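Local coordinates for protein prokaryotic transcription elongation factor GreA/GreB (Nitrosomonas europaea, PDB 2PN0) that probably binds RNA polymerase, as relatives of the GreA/GreB and Rnk family do, and may thereby influence transcription, at residues A[50-53]-A[54-58]; A[85-88]-A[89-92]. One frame throughout, in Å; residues are numbered along the deposited sequence. Where two conformers were deposited one is given.

Contact 1: residues A[50-53]-A[54-58]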
loop_
_atom_site.group_PDB
_atom_site.type_symbol
_atom_site.label_atom_id
_atom_site.label_comp_id
_atom_site.label_asym_id
_atom_site.label_seq_id
_atom_site.Cartn_x
_atom_site.Cartn_y
_atom_site.Cartn_z
ATOM N N GLU A 50 -15.310 22.136 -8.720
ATOM C CA GLU A 50 -15.951 23.052 -7.775
ATOM C C GLU A 50 -17.051 22.453 -6.915
ATOM O O GLU A 50 -17.262 22.935 -5.794
ATOM C CB GLU A 50 -16.531 24.290 -8.484
ATOM C CG GLU A 50 -15.518 25.209 -9.181
ATOM C CD GLU A 50 -14.236 25.402 -8.391
ATOM O OE1 GLU A 50 -13.161 25.086 -8.952
ATOM O OE2 GLU A 50 -14.304 25.848 -7.216
ATOM N N GLU A 51 -17.776 21.451 -7.425
ATOM C CA GLU A 51 -18.832 20.918 -6.558
ATOM C C GLU A 51 -18.527 19.540 -5.981
ATOM O O GLU A 51 -19.402 18.861 -5.438
ATOM C CB GLU A 51 -20.261 21.057 -7.166
ATOM C CG GLU A 51 -21.407 21.259 -6.072
ATOM C CD GLU A 51 -21.185 22.565 -5.235
ATOM O OE1 GLU A 51 -21.562 22.596 -4.026
ATOM O OE2 GLU A 51 -20.640 23.548 -5.786
ATOM N N ILE A 52 -17.244 19.174 -6.022
ATOM C CA ILE A 52 -16.747 18.084 -5.166
ATOM C C ILE A 52 -16.401 18.717 -3.819
ATOM O O ILE A 52 -15.559 19.625 -3.762
ATOM C CB ILE A 52 -15.457 17.409 -5.675
ATOM C CG1 ILE A 52 -15.668 16.717 -7.014
ATOM C CG2 ILE A 52 -14.970 16.380 -4.652
ATOM C CD1 ILE A 52 -14.388 16.437 -7.723
ATOM N N PRO A 53 -17.037 18.248 -2.727
ATOM C CA PRO A 53 -16.782 18.841 -1.405
ATOM C C PRO A 53 -15.311 18.732 -0.987
ATOM O O PRO A 53 -14.648 17.755 -1.368
ATOM C CB PRO A 53 -17.681 18.022 -0.473
ATOM C CG PRO A 53 -18.714 17.399 -1.361
ATOM C CD PRO A 53 -18.047 17.172 -2.676
ATOM N N PRO A 54 -14.801 19.720 -0.224
ATOM C CA PRO A 54 -13.410 19.769 0.298
ATOM C C PRO A 54 -13.018 18.587 1.184
ATOM O O PRO A 54 -11.839 18.328 1.392
ATOM C CB PRO A 54 -13.377 21.073 1.124
ATOM C CG PRO A 54 -14.819 21.435 1.355
ATOM C CD PRO A 54 -15.570 20.920 0.176
ATOM N N THR A 55 -14.016 17.860 1.664
ATOM C CA THR A 55 -13.800 16.712 2.546
ATOM C C THR A 55 -13.647 15.402 1.792
ATOM O O THR A 55 -13.393 14.363 2.428
ATOM C CB THR A 55 -14.979 16.522 3.473
ATOM O OG1 THR A 55 -16.181 16.567 2.687
ATOM C CG2 THR A 55 -15.005 17.604 4.554
ATOM N N VAL A 56 -13.830 15.426 0.462
ATOM C CA VAL A 56 -13.688 14.223 -0.403
ATOM C C VAL A 56 -12.255 14.083 -0.937
ATOM O O VAL A 56 -11.663 15.067 -1.402
ATOM C CB VAL A 56 -14.743 14.243 -1.581
ATOM C CG1 VAL A 56 -14.427 13.158 -2.661
ATOM C CG2 VAL A 56 -16.141 14.071 -1.036
ATOM N N VAL A 57 -11.709 12.853 -0.874
ATOM C CA VAL A 57 -10.350 12.565 -1.353
ATOM C C VAL A 57 -10.314 12.500 -2.882
ATOM O O VAL A 57 -10.960 11.657 -3.492
ATOM C CB VAL A 57 -9.818 11.229 -0.776
ATOM C CG1 VAL A 57 -8.398 10.972 -1.301
ATOM C CG2 VAL A 57 -9.761 11.318 0.747
ATOM N N THR A 58 -9.557 13.416 -3.475
ATOM C CA THR A 58 -9.360 13.461 -4.909
ATOM C C THR A 58 -7.895 13.191 -5.212
ATOM O O THR A 58 -7.054 13.154 -4.319
ATOM C CB THR A 58 -9.762 14.839 -5.492
ATOM O OG1 THR A 58 -8.981 15.881 -4.866
ATOM C CG2 THR A 58 -11.219 15.077 -5.219
#
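The backbone N of Val-56 donates to the carbonyl O of Pro-53 across 3.1 Å, with an N-H...O angle of 163°, so the bond is nearly straight at the hydrogen. Beside this bond the ring of Pro-53 and the side chain of Val-56 meet. CD of the Pro-53 ring lies 4.0 Å from CG2 of Val-56, the ring and the valine branch meeting obliquely. Ile-52 reaches the same valine with its short branch: CG2, which stands anti to the backbone N (CG1 has chi1 -64°), comes to 3.7 Å from Val-56 CB and touches Val-56 CG1 as well, the two side chains lying roughly at right angles.

Residues Pro-53 to Val-56 form a type I beta turn. Pro-54 takes its second position, where a phi of -59° is wanted and where the proline ring supplies it without further cost; having no N-H, it loses nothing there. Thr-55 fills the third position, its OG1 3.8 Å from Pro-53 CB. Past the turn, Thr-58 brings its methyl CG2 to 4.0 Å from Ile-52 CG2, extending the apolar patch, while its hydroxyl is engaged in a hydrogen bond with Ser-61. The branched residues suit this place because each can offer a methyl to a neighbour without a long, flexible chain. Strand 10-12 meets the patch through Met-10, which touches both Ile-52 and Pro-53. Backbone hydrogen bonds between Thr-55 and Gln-106, and between Val-57 and both Gly-103 and Leu-104, join the outgoing limb to the chain that follows helix 98-101.

Contact 2: residues A[85-88]-A[89-92]; sequences DTSG and EKIS
The chain of Lys-90 passes across the carboxylate of Asp-85, the two side chains meeting at about a right angle. Its methylenes do most of the touching: CE lies 3.3 Å from Asp-85 OD2, and CG is 3.5 Å from OD1. Bends at chi2, chi3 and chi4 keep CG and CE against the carboxylate and leave NZ 3.7 Å from Asp-85 OD2, a long salt bridge. A long aliphatic chain with a terminal charge suits this place, since it can both lie against the carboxylate and answer its charge.

The other oxygen, OD1, faces inward to Ser-87, which grips it twice. The serine hydroxyl donates to it at 2.6 Å on the syn side, 20° out of the carboxylate plane, while the backbone N of Ser-87 comes from above that plane and closes an Asx turn. With chi1 of 64°, CG of Asp-85 sits between its own backbone N and carbonyl carbon, which folds the acid back over the bend. Ser-87 OG in turn accepts the backbone N-H of Glu-89, 3.2 Å away, so one small hydroxyl relays between the acid and the residue just before strand 90-92.

Gly-88 follows with a positive phi of 91°, at which a CB would press on the preceding carbonyl O; glycine therefore fits the bend. A water sits inside the bend, accepting from the backbone N of Gly-88 and of Lys-90, and is hydrogen-bonded to Asp-85 O at 2.9 Å. Glu-89 turns its carboxylate away toward Thr-77, whose hydroxyl is hydrogen-bonded to OE2. Ile-91, on the strand itself, packs on Pro-96 of the second subunit, and Thr-86 packs on Lys-82 of that subunit.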
loop_
_atom_site.group_PDB
_atom_site.type_symbol
_atom_site.label_atom_id
_atom_site.label_comp_id
_atom_site.label_asym_id
_atom_site.label_seq_id
_atom_site.Cartn_x
_atom_site.Cartn_y
_atom_site.Cartn_z
ATOM N N ASP A 85 7.559 9.910 -4.190
ATOM C CA ASP A 85 8.957 10.171 -3.859
ATOM C C ASP A 85 9.433 9.179 -2.785
ATOM O O ASP A 85 8.724 8.217 -2.482
ATOM C CB ASP A 85 9.136 11.637 -3.451
ATOM C CG ASP A 85 8.396 11.979 -2.200
ATOM O OD1 ASP A 85 8.168 11.070 -1.366
ATOM O OD2 ASP A 85 8.052 13.168 -2.019
ATOM N N THR A 86 10.633 9.381 -2.238
ATOM C CA THR A 86 11.210 8.429 -1.276
ATOM C C THR A 86 10.894 8.772 0.187
ATOM O O THR A 86 11.454 8.160 1.107
ATOM C CB THR A 86 12.758 8.321 -1.445
ATOM O OG1 THR A 86 13.344 9.600 -1.187
ATOM C CG2 THR A 86 13.119 7.868 -2.842
ATOM N N SER A 87 10.001 9.735 0.402
ATOM C CA SER A 87 9.738 10.248 1.755
ATOM C C SER A 87 8.872 9.302 2.588
ATOM O O SER A 87 9.008 9.254 3.817
ATOM C CB SER A 87 9.116 11.650 1.709
ATOM O OG SER A 87 7.797 11.605 1.185
ATOM N N GLY A 88 7.982 8.571 1.913
ATOM C CA GLY A 88 7.000 7.715 2.581
ATOM C C GLY A 88 5.692 8.432 2.872
ATOM O O GLY A 88 4.790 7.855 3.529
ATOM N N GLU A 89 5.584 9.671 2.381
ATOM C CA GLU A 89 4.385 10.484 2.563
ATOM C C GLU A 89 3.516 10.608 1.293
ATOM O O GLU A 89 2.396 11.149 1.361
ATOM C CB GLU A 89 4.747 11.889 3.063
ATOM C CG GLU A 89 3.540 12.690 3.585
ATOM C CD GLU A 89 2.736 13.405 2.477
ATOM O OE1 GLU A 89 3.345 13.751 1.432
ATOM O OE2 GLU A 89 1.508 13.633 2.654
ATOM N N LYS A 90 4.027 10.164 0.141
ATOM C CA LYS A 90 3.172 10.082 -1.044
ATOM C C LYS A 90 2.708 8.658 -1.195
ATOM O O LYS A 90 3.381 7.702 -0.774
ATOM C CB LYS A 90 3.912 10.445 -2.333
ATOM C CG LYS A 90 4.843 11.630 -2.179
ATOM C CD LYS A 90 4.085 12.920 -2.275
ATOM C CE LYS A 90 4.960 13.911 -3.030
ATOM N NZ LYS A 90 4.964 15.211 -2.335
ATOM N N ILE A 91 1.579 8.510 -1.863
ATOM C CA ILE A 91 1.111 7.182 -2.155
ATOM C C ILE A 91 0.449 7.181 -3.520
ATOM O O ILE A 91 -0.476 7.963 -3.783
ATOM C CB ILE A 91 0.196 6.603 -1.005
ATOM C CG1 ILE A 91 -0.031 5.094 -1.209
ATOM C CG2 ILE A 91 -1.100 7.401 -0.833
ATOM C CD1 ILE A 91 -0.590 4.436 0.074
ATOM N N SER A 92 0.920 6.277 -4.380
ATOM C CA SER A 92 0.347 6.166 -5.737
ATOM C C SER A 92 -1.102 5.665 -5.724
ATOM O O SER A 92 -1.448 4.751 -4.959
ATOM C CB SER A 92 1.206 5.230 -6.618
ATOM O OG SER A 92 0.659 5.037 -7.911
HETATM O O HOH W 1 6.525 8.420 -0.611
#

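Overall arrangement
From the N terminus the chain runs through strand 10-12, two helices and strand 45-47 before contact 1 bends the loop that leads to strand 62-67. That bend rests on strand 10-12 and is bonded to the chain just after helix 98-101, tying early and late parts of the sequence together. Contact 2 comes later, forming the last bend of the loop between strands 77-79 and 90-92, which pair in parallel, and it lies beside the second subunit. The two contacts stand in series, neither nested nor crossing: contact 1 is complete before contact 2 begins. Their centres are about 22 Å apart, and their nearest atoms about 8 Å apart, without touching.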